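PDB 6KXD: ketosynthase, which probably extends acyl chains on an acyl carrier protein by decarboxylative condensation with malonyl units, serving a highly reducing type II polyketide synthase. Local coordinates for residues R8-T13 with A255-Y260; K224-I229 with G304-D309; G261-A266 with G397-L402; G356-T361 with D374-R379. One frame throughout, in Å; residues are numbered along the deposited sequence.

Contact 1. Residues R8-T13 with A255-Y260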
loop_
_atom_site.group_PDB
_atom_site.type_symbol
_atom_site.label_atom_id
_atom_site.label_comp_id
_atom_site.label_asym_id
_atom_site.label_seq_id
_atom_site.Cartn_x
_atom_site.Cartn_y
_atom_site.Cartn_z
ATOM N N ARG A 8 9.523 14.272 18.060
ATOM C CA ARG A 8 8.477 13.732 18.923
ATOM C C ARG A 8 8.668 12.222 19.033
ATOM O O ARG A 8 8.990 11.553 18.043
ATOM C CB ARG A 8 7.072 14.019 18.395
ATOM C CG ARG A 8 6.834 15.466 17.991
ATOM C CD ARG A 8 5.382 15.848 18.194
ATOM N NE ARG A 8 4.475 14.843 17.651
ATOM C CZ ARG A 8 3.185 14.729 17.966
ATOM N NH1 ARG A 8 2.744 15.101 19.160
ATOM N NH2 ARG A 8 2.338 14.251 17.070
ATOM N N ARG A 9 8.455 11.717 20.249
ATOM C CA ARG A 9 8.620 10.312 20.571
ATOM C C ARG A 9 7.259 9.633 20.418
ATOM O O ARG A 9 6.239 10.234 20.665
ATOM C CB ARG A 9 9.168 10.138 21.990
ATOM C CG ARG A 9 10.677 10.311 22.112
ATOM C CD ARG A 9 11.139 10.331 23.561
ATOM N NE ARG A 9 10.455 9.369 24.418
ATOM C CZ ARG A 9 11.035 8.363 25.072
ATOM N NH1 ARG A 9 12.243 7.952 24.736
ATOM N NH2 ARG A 9 10.394 7.755 26.053
ATOM N N VAL A 10 7.283 8.392 19.937
ATOM C CA VAL A 10 6.079 7.649 19.564
ATOM C C VAL A 10 6.122 6.272 20.220
ATOM O O VAL A 10 7.132 5.562 20.098
ATOM C CB VAL A 10 6.003 7.501 18.033
ATOM C CG1 VAL A 10 4.785 6.691 17.596
ATOM C CG2 VAL A 10 6.080 8.858 17.352
ATOM N N VAL A 11 4.997 5.860 20.800
ATOM C CA VAL A 11 4.916 4.689 21.627
ATOM C C VAL A 11 3.743 3.812 21.195
ATOM O O VAL A 11 2.774 4.282 20.623
ATOM C CB VAL A 11 4.823 5.090 23.114
ATOM C CG1 VAL A 11 6.165 5.626 23.612
ATOM C CG2 VAL A 11 3.709 6.100 23.374
ATOM N N LEU A 12 3.896 2.515 21.472
ATOM C CA LEU A 12 2.918 1.513 21.195
ATOM C C LEU A 12 2.061 1.328 22.433
ATOM O O LEU A 12 2.523 0.705 23.393
ATOM C CB LEU A 12 3.604 0.193 20.830
ATOM C CG LEU A 12 4.397 0.224 19.520
ATOM C CD1 LEU A 12 5.209 -1.042 19.302
ATOM C CD2 LEU A 12 3.461 0.444 18.338
ATOM N N THR A 13 0.815 1.793 22.354
ATOM C CA THR A 13 -0.120 1.710 23.460
ATOM C C THR A 13 -1.152 0.597 23.287
ATOM O O THR A 13 -1.872 0.295 24.236
ATOM C CB THR A 13 -0.811 3.057 23.656
ATOM O OG1 THR A 13 -1.392 3.425 22.408
ATOM C CG2 THR A 13 0.164 4.121 24.102
ATOM N N ALA A 255 5.758 -0.516 24.283
ATOM C CA ALA A 255 7.118 -0.256 23.828
ATOM C C ALA A 255 7.152 1.085 23.080
ATOM O O ALA A 255 6.149 1.767 22.937
ATOM C CB ALA A 255 7.608 -1.410 22.980
ATOM N N GLU A 256 8.354 1.517 22.712
ATOM C CA GLU A 256 8.538 2.741 21.997
ATOM C C GLU A 256 8.900 2.369 20.552
ATOM O O GLU A 256 9.587 1.367 20.314
ATOM C CB GLU A 256 9.612 3.598 22.667
ATOM C CG GLU A 256 9.638 5.015 22.139
ATOM C CD GLU A 256 10.702 5.928 22.717
ATOM O OE1 GLU A 256 11.352 5.531 23.697
ATOM O OE2 GLU A 256 10.869 7.041 22.171
ATOM N N VAL A 257 8.403 3.157 19.594
ATOM C CA VAL A 257 8.866 3.078 18.207
ATOM C C VAL A 257 10.039 4.045 18.043
ATOM O O VAL A 257 9.868 5.267 18.152
ATOM C CB VAL A 257 7.749 3.419 17.196
ATOM C CG1 VAL A 257 8.251 3.138 15.796
ATOM C CG2 VAL A 257 6.457 2.659 17.454
ATOM N N LEU A 258 11.227 3.506 17.749
ATOM C CA LEU A 258 12.435 4.300 17.699
ATOM C C LEU A 258 12.694 4.805 16.281
ATOM O O LEU A 258 13.130 5.943 16.090
ATOM C CB LEU A 258 13.618 3.455 18.161
ATOM C CG LEU A 258 13.475 2.862 19.559
ATOM C CD1 LEU A 258 14.778 2.198 19.972
ATOM C CD2 LEU A 258 13.070 3.921 20.548
ATOM N N GLY A 259 12.462 3.935 15.295
ATOM C CA GLY A 259 12.717 4.305 13.921
ATOM C C GLY A 259 12.430 3.172 12.957
ATOM O O GLY A 259 12.166 2.047 13.344
ATOM N N TYR A 260 12.540 3.500 11.676
ATOM C CA TYR A 260 12.527 2.502 10.653
ATOM C C TYR A 260 13.362 2.975 9.470
ATOM O O TYR A 260 13.799 4.158 9.383
ATOM C CB TYR A 260 11.080 2.147 10.284
ATOM C CG TYR A 260 10.364 3.080 9.344
ATOM C CD1 TYR A 260 9.993 4.349 9.769
ATOM C CD2 TYR A 260 9.955 2.674 8.076
ATOM C CE1 TYR A 260 9.277 5.208 8.956
ATOM C CE2 TYR A 260 9.214 3.518 7.257
ATOM C CZ TYR A 260 8.887 4.788 7.693
ATOM O OH TYR A 260 8.186 5.692 6.990
HETATM O O HOH W 1 9.868 7.461 19.676
#
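Val10, Glu256 and Val257 gather round one water. Water 1 accepts a hydrogen bond from Val10 N at 2.8 Å. The water is placed to donate to Glu256 OE2 and to Val257 O, though further acceptors nearby may share its protons. Direct backbone bonds run beside it. Val257 N donates to Val10 O at 2.8 Å, and Leu12 N gives a straight bond to Ala255 O, also 2.8 Å. Val11 and Glu256 form an antiparallel non-hydrogen-bonded pair between these bonds. This is where the two halves of the thiolase fold join. Strand 10-19 also pairs with strand 234-242, and strand 255-264 with strand 398-405; where they meet, the short segments cross at 143°. The carboxylate of Glu256 lies over one face of the Arg9 guanidinium, with the two planes 67° apart. Arg9 NH1 comes to 2.8 Å from Glu256 OE1, but the oxygen is well out of the guanidinium plane. The salt bridge is therefore one of charge alone. Glu256 CG is anti to the backbone N (chi1 -168°) and the chain is extended beyond it, which carries the carboxylate out to Arg9. On the way, CG packs on Val11 CG1 at 3.8 Å. Cutting Glu256 back to alanine would probably leave the Arg9 charge without this mate and water 1 without one acceptor. Val10, Leu12 and Val257 point to the other face of the sheet. There Leu12 CG meets Val257 CG2 at 3.8 Å. Leu181 of helix 172-185 packs on both Val10 and Val257.

Contact 2. Residues K224-I229 with G304-D309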
loop_
_atom_site.group_PDB
_atom_site.type_symbol
_atom_site.label_atom_id
_atom_site.label_comp_id
_atom_site.label_asym_id
_atom_site.label_seq_id
_atom_site.Cartn_x
_atom_site.Cartn_y
_atom_site.Cartn_z
ATOM N N LYS A 224 19.249 -25.956 7.391
ATOM C CA LYS A 224 20.038 -26.434 6.291
ATOM C C LYS A 224 19.141 -27.113 5.248
ATOM O O LYS A 224 19.431 -27.011 4.053
ATOM C CB LYS A 224 21.148 -27.354 6.821
ATOM C CG LYS A 224 22.211 -27.768 5.812
ATOM C CD LYS A 224 23.202 -28.807 6.348
ATOM C CE LYS A 224 24.380 -29.055 5.424
ATOM N NZ LYS A 224 24.097 -30.158 4.474
ATOM N N ASP A 225 18.041 -27.765 5.657
ATOM C CA ASP A 225 17.170 -28.464 4.677
ATOM C C ASP A 225 15.781 -27.813 4.613
ATOM O O ASP A 225 14.837 -28.452 4.148
ATOM C CB ASP A 225 17.066 -29.970 4.949
ATOM C CG ASP A 225 18.415 -30.589 5.280
ATOM O OD1 ASP A 225 19.262 -30.685 4.355
ATOM O OD2 ASP A 225 18.631 -30.915 6.472
ATOM N N ARG A 226 15.707 -26.516 4.938
ATOM C CA ARG A 226 14.475 -25.711 4.724
ATOM C C ARG A 226 14.009 -25.896 3.274
ATOM O O ARG A 226 14.811 -26.062 2.336
ATOM C CB ARG A 226 14.757 -24.251 5.100
ATOM C CG ARG A 226 15.694 -23.530 4.144
ATOM C CD ARG A 226 16.037 -22.135 4.608
ATOM N NE ARG A 226 16.974 -21.512 3.694
ATOM C CZ ARG A 226 18.303 -21.604 3.766
ATOM N NH1 ARG A 226 18.890 -22.462 4.581
ATOM N NH2 ARG A 226 19.048 -20.827 3.014
ATOM N N GLN A 227 12.689 -25.979 3.096
ATOM C CA GLN A 227 12.050 -26.332 1.848
ATOM C C GLN A 227 10.957 -25.315 1.491
ATOM O O GLN A 227 10.230 -25.525 0.539
ATOM C CB GLN A 227 11.458 -27.740 1.977
ATOM C CG GLN A 227 12.501 -28.849 2.009
ATOM C CD GLN A 227 13.482 -28.699 0.876
ATOM O OE1 GLN A 227 14.695 -28.654 1.077
ATOM N NE2 GLN A 227 12.956 -28.582 -0.330
ATOM N N GLY A 228 10.829 -24.267 2.303
ATOM C CA GLY A 228 9.995 -23.160 1.963
ATOM C C GLY A 228 9.002 -22.826 3.050
ATOM O O GLY A 228 9.208 -23.058 4.221
ATOM N N ILE A 229 7.939 -22.162 2.602
ATOM C CA ILE A 229 7.027 -21.470 3.455
ATOM C C ILE A 229 5.737 -22.281 3.569
ATOM O O ILE A 229 5.450 -23.153 2.761
ATOM C CB ILE A 229 6.714 -20.071 2.886
ATOM C CG1 ILE A 229 5.783 -20.126 1.675
ATOM C CG2 ILE A 229 7.988 -19.291 2.569
ATOM C CD1 ILE A 229 5.006 -18.814 1.444
ATOM N N GLY A 304 11.947 -18.977 5.302
ATOM C CA GLY A 304 12.222 -20.415 5.224
ATOM C C GLY A 304 12.534 -20.908 3.831
ATOM O O GLY A 304 12.687 -22.110 3.631
ATOM N N THR A 305 12.641 -19.995 2.849
ATOM C CA THR A 305 13.041 -20.373 1.501
ATOM C C THR A 305 14.570 -20.418 1.477
ATOM O O THR A 305 15.199 -19.740 2.297
ATOM C CB THR A 305 12.510 -19.415 0.429
ATOM O OG1 THR A 305 13.151 -18.160 0.623
ATOM C CG2 THR A 305 11.009 -19.241 0.478
ATOM N N LYS A 306 15.125 -21.166 0.517
ATOM C CA LYS A 306 16.577 -21.219 0.256
ATOM C C LYS A 306 17.125 -19.794 0.128
ATOM O O LYS A 306 17.940 -19.368 0.960
ATOM C CB LYS A 306 16.872 -22.049 -0.999
ATOM C CG LYS A 306 16.544 -23.535 -0.906
ATOM C CD LYS A 306 17.662 -24.386 -0.300
ATOM C CE LYS A 306 17.223 -25.803 0.017
ATOM N NZ LYS A 306 17.507 -26.167 1.430
ATOM N N ALA A 307 16.662 -19.056 -0.899
ATOM C CA ALA A 307 17.203 -17.729 -1.235
ATOM C C ALA A 307 17.076 -16.771 -0.048
ATOM O O ALA A 307 18.073 -16.136 0.340
ATOM C CB ALA A 307 16.531 -17.171 -2.474
ATOM N N ASN A 308 15.880 -16.677 0.559
ATOM C CA ASN A 308 15.654 -15.591 1.457
ATOM C C ASN A 308 16.642 -15.684 2.609
ATOM O O ASN A 308 17.258 -14.700 2.970
ATOM C CB ASN A 308 14.268 -15.503 2.104
ATOM C CG ASN A 308 14.253 -14.419 3.166
ATOM O OD1 ASN A 308 14.295 -13.232 2.829
ATOM N ND2 ASN A 308 14.291 -14.791 4.443
ATOM N N ASP A 309 16.738 -16.881 3.209
ATOM C CA ASP A 309 17.352 -17.011 4.498
ATOM C C ASP A 309 18.864 -16.789 4.312
ATOM O O ASP A 309 19.479 -16.109 5.108
ATOM C CB ASP A 309 16.904 -18.324 5.168
ATOM C CG ASP A 309 15.409 -18.425 5.488
ATOM O OD1 ASP A 309 14.684 -17.419 5.378
ATOM O OD2 ASP A 309 14.971 -19.512 5.861
#
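Gly304 O packs against the CB of Arg226 at 3.3 Å. Gly304 and Thr305 close the His-Gly-Thr-Gly-Thr motif of ketosynthases, and helix 306-320 starts right after. A side chain on Gly304 would crowd Gly228 O. Thr305 is the N-cap: its OG1 accepts from Asn308 N at 3.1 Å. Its CG2 lies alongside Ile229 CG2. Thr305 O accepts from Arg226 NE at 2.9 Å. This donor stands above the carbonyl plane, although the oxygen lies in the guanidinium plane. Lys306 O takes Arg226 NH2 at 2.8 Å on a lone pair. In return, the Lys306 chain bends back, and its NZ donates to Arg226 O at 2.8 Å. Arg226 can reach the helix start because CG sits between its backbone N and carbonyl carbon (chi1 70°) and the chain then runs straight to NE. Its NH1 turns to Asp368 in a salt bridge and to Asp223 O. A methionine in place of Arg226 would probably leave Thr305 O and Lys306 O without these donors and Asp368 without its charged mate. Asn308 ND2 donates to Asp309 OD1 on the anti lone pair, and Gly304 N reaches that same oxygen from the syn side. Asp309 lays its CB over one face of the guanidinium. Its OD2 accepts from Phe222 N and lies 3.6 Å from Arg226 NE, well out of the guanidinium plane.

Contact 3. Residues G261-A266 with G397-L402; sequences GLSCDA and GNNAVL
Asn399 and Asp265 have matching first torsions: CG is opposite the carbonyl carbon in both (chi1 -52° and -54°). These torsions bring the two polar ends together, where the side chains cross at about a right angle and Asn399 ND2 donates to Asp265 OD1 at 2.6 Å. The acceptor lies in the amide plane, but the donor meets the carboxylate from above its plane. The same ND2 gives a longer bond to Ser263 OG, which itself is hydrogen-bonded to Gly276 O of helix 274-288. This polar cluster lies at the end of an antiparallel ladder between strands 255-264 and 398-405 in the C-terminal half of the thiolase fold. Gly261 pairs with Val401, and Ser263 with Asn399, each through two backbone bonds. Leu262 with Ala400 and Cys264 with Asn398 are the non-hydrogen-bonded pairs. Beyond the strand end, Asp265 N still reaches Gly397 O on a lone pair, at 2.9 Å. Gly397 has positive phi, and a CB there would clash with Asp265 CB. Leu262 and Ala400 share the face that Tyr175 of helix 172-185 packs on. There Leu262 CD2 presses on Ala400 CB at 3.5 Å, tighter than usual van der Waals contact. Asn398, on this face too, sends its ND2 to Asn171 of the partner chain, so the strand also reaches the dimer interface. On the other face, Asn399 OD1 bonds to Ser393 OG. Water 2 donates both to this OD1, at 2.8 Å, and to Asp265 OD2, at 2.6 Å.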
loop_
_atom_site.group_PDB
_atom_site.type_symbol
_atom_site.label_atom_id
_atom_site.label_comp_id
_atom_site.label_asym_id
_atom_site.label_seq_id
_atom_site.Cartn_x
_atom_site.Cartn_y
_atom_site.Cartn_z
ATOM N N GLY A 261 13.599 2.027 8.570
ATOM C CA GLY A 261 14.286 2.293 7.352
ATOM C C GLY A 261 13.578 1.621 6.196
ATOM O O GLY A 261 13.094 0.492 6.315
ATOM N N LEU A 262 13.559 2.312 5.054
ATOM C CA LEU A 262 13.043 1.783 3.835
ATOM C C LEU A 262 14.185 1.835 2.861
ATOM O O LEU A 262 14.844 2.866 2.742
ATOM C CB LEU A 262 11.904 2.662 3.308
ATOM C CG LEU A 262 10.667 2.713 4.195
ATOM C CD1 LEU A 262 9.637 3.644 3.571
ATOM C CD2 LEU A 262 10.076 1.314 4.370
ATOM N N SER A 263 14.358 0.730 2.155
ATOM C CA SER A 263 15.185 0.652 0.999
ATOM C C SER A 263 14.495 -0.131 -0.102
ATOM O O SER A 263 13.574 -0.898 0.133
ATOM C CB SER A 263 16.514 0.016 1.305
ATOM O OG SER A 263 16.317 -1.314 1.728
ATOM N N CYS A 264 15.017 0.092 -1.302
ATOM C CA CYS A 264 14.606 -0.591 -2.399
ATOM C C CYS A 264 15.827 -1.232 -3.044
ATOM O O CYS A 264 16.870 -0.579 -3.277
ATOM C CB CYS A 264 13.875 0.313 -3.382
ATOM S SG CYS A 264 13.278 -0.624 -4.791
ATOM N N ASP A 265 15.700 -2.513 -3.376
ATOM C CA ASP A 265 16.852 -3.231 -3.987
ATOM C C ASP A 265 17.165 -2.713 -5.399
ATOM O O ASP A 265 18.331 -2.735 -5.823
ATOM C CB ASP A 265 16.624 -4.730 -4.135
ATOM C CG ASP A 265 16.215 -5.480 -2.875
ATOM O OD1 ASP A 265 16.562 -5.009 -1.773
ATOM O OD2 ASP A 265 15.619 -6.603 -3.043
ATOM N N ALA A 266 16.120 -2.345 -6.144
ATOM C CA ALA A 266 16.216 -1.873 -7.487
ATOM C C ALA A 266 17.030 -2.891 -8.272
ATOM O O ALA A 266 17.938 -2.569 -9.040
ATOM C CB ALA A 266 16.846 -0.487 -7.529
ATOM N N GLY A 397 11.632 -5.685 -4.449
ATOM C CA GLY A 397 12.790 -5.223 -3.712
ATOM C C GLY A 397 12.478 -4.307 -2.550
ATOM O O GLY A 397 13.293 -3.478 -2.161
ATOM N N ASN A 398 11.269 -4.406 -2.000
ATOM C CA ASN A 398 10.826 -3.500 -1.026
ATOM C C ASN A 398 11.280 -4.021 0.330
ATOM O O ASN A 398 10.867 -5.119 0.720
ATOM C CB ASN A 398 9.308 -3.415 -1.022
ATOM C CG ASN A 398 8.721 -2.581 -2.148
ATOM O OD1 ASN A 398 7.544 -2.288 -2.080
ATOM N ND2 ASN A 398 9.497 -2.154 -3.137
ATOM N N ASN A 399 12.145 -3.277 0.994
ATOM C CA ASN A 399 12.576 -3.637 2.310
ATOM C C ASN A 399 12.155 -2.561 3.297
ATOM O O ASN A 399 12.273 -1.353 3.019
ATOM C CB ASN A 399 14.093 -3.805 2.403
ATOM C CG ASN A 399 14.642 -4.731 1.353
ATOM O OD1 ASN A 399 14.391 -5.939 1.371
ATOM N ND2 ASN A 399 15.397 -4.159 0.412
ATOM N N ALA A 400 11.701 -3.007 4.467
ATOM C CA ALA A 400 11.380 -2.166 5.569
ATOM C C ALA A 400 11.845 -2.850 6.864
ATOM O O ALA A 400 11.496 -3.980 7.130
ATOM C CB ALA A 400 9.900 -1.905 5.640
ATOM N N VAL A 401 12.567 -2.086 7.662
ATOM C CA VAL A 401 13.129 -2.539 8.923
ATOM C C VAL A 401 12.672 -1.572 10.002
ATOM O O VAL A 401 12.774 -0.348 9.836
ATOM C CB VAL A 401 14.661 -2.609 8.818
ATOM C CG1 VAL A 401 15.248 -3.050 10.145
ATOM C CG2 VAL A 401 15.075 -3.510 7.673
ATOM N N LEU A 402 12.097 -2.125 11.073
ATOM C CA LEU A 402 11.542 -1.383 12.154
ATOM C C LEU A 402 12.332 -1.683 13.430
ATOM O O LEU A 402 12.666 -2.842 13.661
ATOM C CB LEU A 402 10.090 -1.822 12.302
ATOM C CG LEU A 402 9.325 -1.312 13.517
ATOM C CD1 LEU A 402 8.995 0.157 13.353
ATOM C CD2 LEU A 402 8.063 -2.140 13.730
HETATM O O HOH W 2 15.221 -7.646 -0.677
#

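Contact 4. Residues G356-T361 with D374-R379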
loop_
_atom_site.group_PDB
_atom_site.type_symbol
_atom_site.label_atom_id
_atom_site.label_comp_id
_atom_site.label_asym_id
_atom_site.label_seq_id
_atom_site.Cartn_x
_atom_site.Cartn_y
_atom_site.Cartn_z
ATOM N N GLY A 356 10.228 -9.589 28.187
ATOM C CA GLY A 356 11.609 -10.014 28.386
ATOM C C GLY A 356 11.831 -11.423 27.860
ATOM O O GLY A 356 12.439 -12.252 28.522
ATOM N N PHE A 357 11.348 -11.692 26.640
ATOM C CA PHE A 357 11.623 -12.967 25.974
ATOM C C PHE A 357 11.974 -12.769 24.495
ATOM O O PHE A 357 11.743 -11.723 23.917
ATOM C CB PHE A 357 10.439 -13.914 26.102
ATOM C CG PHE A 357 9.296 -13.632 25.167
ATOM C CD1 PHE A 357 9.223 -14.255 23.931
ATOM C CD2 PHE A 357 8.270 -12.788 25.549
ATOM C CE1 PHE A 357 8.151 -14.016 23.088
ATOM C CE2 PHE A 357 7.188 -12.567 24.710
ATOM C CZ PHE A 357 7.145 -13.166 23.474
ATOM N N ILE A 358 12.547 -13.824 23.916
ATOM C CA ILE A 358 12.876 -13.887 22.529
ATOM C C ILE A 358 12.170 -15.112 21.980
ATOM O O ILE A 358 12.424 -16.239 22.423
ATOM C CB ILE A 358 14.391 -13.949 22.280
ATOM C CG1 ILE A 358 15.137 -12.762 22.878
ATOM C CG2 ILE A 358 14.659 -14.070 20.784
ATOM C CD1 ILE A 358 16.629 -12.899 22.739
ATOM N N PRO A 359 11.231 -14.927 21.025
ATOM C CA PRO A 359 10.431 -16.026 20.528
ATOM C C PRO A 359 11.338 -16.888 19.673
ATOM O O PRO A 359 12.323 -16.381 19.124
ATOM C CB PRO A 359 9.336 -15.349 19.701
ATOM C CG PRO A 359 9.983 -14.072 19.226
ATOM C CD PRO A 359 10.888 -13.657 20.366
ATOM N N PRO A 360 11.014 -18.191 19.539
ATOM C CA PRO A 360 11.900 -19.137 18.864
ATOM C C PRO A 360 11.717 -19.231 17.351
ATOM O O PRO A 360 10.612 -18.989 16.833
ATOM C CB PRO A 360 11.487 -20.503 19.430
ATOM C CG PRO A 360 10.023 -20.320 19.790
ATOM C CD PRO A 360 9.821 -18.845 20.097
ATOM N N THR A 361 12.797 -19.661 16.689
ATOM C CA THR A 361 12.721 -20.257 15.379
ATOM C C THR A 361 12.493 -21.762 15.566
ATOM O O THR A 361 13.433 -22.491 15.938
ATOM C CB THR A 361 13.993 -19.986 14.566
ATOM O OG1 THR A 361 14.345 -18.615 14.717
ATOM C CG2 THR A 361 13.833 -20.381 13.115
ATOM N N ASP A 374 22.650 -17.408 15.666
ATOM C CA ASP A 374 21.882 -18.013 16.729
ATOM C C ASP A 374 20.413 -17.674 16.476
ATOM O O ASP A 374 19.993 -16.521 16.726
ATOM C CB ASP A 374 22.354 -17.538 18.099
ATOM C CG ASP A 374 21.501 -18.096 19.234
ATOM O OD1 ASP A 374 20.625 -18.961 18.953
ATOM O OD2 ASP A 374 21.710 -17.665 20.379
ATOM N N VAL A 375 19.652 -18.673 16.021
ATOM C CA VAL A 375 18.262 -18.497 15.649
ATOM C C VAL A 375 17.324 -18.763 16.841
ATOM O O VAL A 375 16.119 -18.907 16.665
ATOM C CB VAL A 375 17.924 -19.378 14.439
ATOM C CG1 VAL A 375 18.829 -19.026 13.267
ATOM C CG2 VAL A 375 17.999 -20.871 14.755
ATOM N N VAL A 376 17.879 -18.835 18.052
ATOM C CA VAL A 376 17.094 -19.190 19.240
ATOM C C VAL A 376 16.228 -20.388 18.878
ATOM O O VAL A 376 15.006 -20.314 18.844
ATOM C CB VAL A 376 16.282 -17.971 19.717
ATOM C CG1 VAL A 376 15.444 -18.275 20.951
ATOM C CG2 VAL A 376 17.190 -16.776 19.962
ATOM N N PRO A 377 16.828 -21.556 18.558
ATOM C CA PRO A 377 16.074 -22.672 18.001
ATOM C C PRO A 377 15.047 -23.217 19.001
ATOM O O PRO A 377 15.369 -23.320 20.180
ATOM C CB PRO A 377 17.125 -23.761 17.693
ATOM C CG PRO A 377 18.353 -23.385 18.522
ATOM C CD PRO A 377 18.239 -21.901 18.819
ATOM N N ASN A 378 13.825 -23.443 18.500
ATOM C CA ASN A 378 12.761 -24.291 19.054
ATOM C C ASN A 378 12.179 -23.804 20.390
ATOM O O ASN A 378 11.038 -24.113 20.667
ATOM C CB ASN A 378 13.242 -25.730 19.160
ATOM C CG ASN A 378 13.645 -26.244 17.803
ATOM O OD1 ASN A 378 12.908 -26.067 16.836
ATOM N ND2 ASN A 378 14.832 -26.831 17.717
ATOM N N ARG A 379 12.937 -23.122 21.239
ATOM C CA ARG A 379 12.383 -22.694 22.526
ATOM C C ARG A 379 12.681 -21.222 22.767
ATOM O O ARG A 379 13.794 -20.755 22.579
ATOM C CB ARG A 379 12.923 -23.486 23.730
ATOM C CG ARG A 379 14.187 -24.290 23.469
ATOM C CD ARG A 379 14.659 -25.050 24.700
ATOM N NE ARG A 379 15.555 -26.176 24.427
ATOM C CZ ARG A 379 15.233 -27.318 23.798
ATOM N NH1 ARG A 379 14.337 -27.347 22.816
ATOM N NH2 ARG A 379 15.841 -28.439 24.153
#
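Thr361 is held by the backbone of Val375, Val376 and Asn378. Its OG1 donates to Val375 O at 2.7 Å, in the carbonyl plane and on a lone pair. OG1 is anti to its own carbonyl carbon (chi1 -45°), which sets it beside the backbone N, and both donate to the 374-379 loop. Thr361 N gives a bond of 3.2 Å to Val376 O, from above the carbonyl plane, and a weak one to Val375 O. OG1 also accepts from Ala329 N, which gives the hydroxyl two partners. Thr361 O in turn takes Asn378 N at 2.8 Å. The Val376 O and Asn378 N bonds make a single backbone bridge between Thr361 and Pro377. The bridge lies just beyond the two-stranded antiparallel sheet of strands 357-358 and 381-382, and it ties the loop between those strands back on itself. An Asx turn shapes one arm of the loop: Asp374 OD1 accepts from Val376 N at 2.9 Å. Val376 has positive phi, and its side chain lies against the strand. Its CG2 meets Ile358 CG2 at 3.8 Å, the two side chains crossing at about a right angle. Val328 of strand 326-328 touches both of them. Pro360 packs against backbone instead. Its CB rests 3.5 Å from Asn378 C and also touches Arg379 N. The Asn378 amide points off to His364, where ND2 donates to the backbone oxygen.

Contacts 1 and 3 share strand 255-264, which pairs with strand 10-19 in one and 398-405 in the other. They touch where Tyr260 CB lies 3.0 Å from Val401 O. Both are buried sheet contacts with ladder bonds, a water and a polar side-chain pair. In contact 1 that pair is a salt bridge and includes an exposed arginine; in contact 3 both partners are buried. Contact 2 fixes a loop to a helix start; contact 4 closes a loop on itself. Contact 2 is only partly buried and rests on arginine and lysine donating to backbone oxygens, whereas contact 4 is mostly buried and uses a threonine hydroxyl, backbone bonds and a small apolar patch. Their nearest atoms are about 7 Å apart.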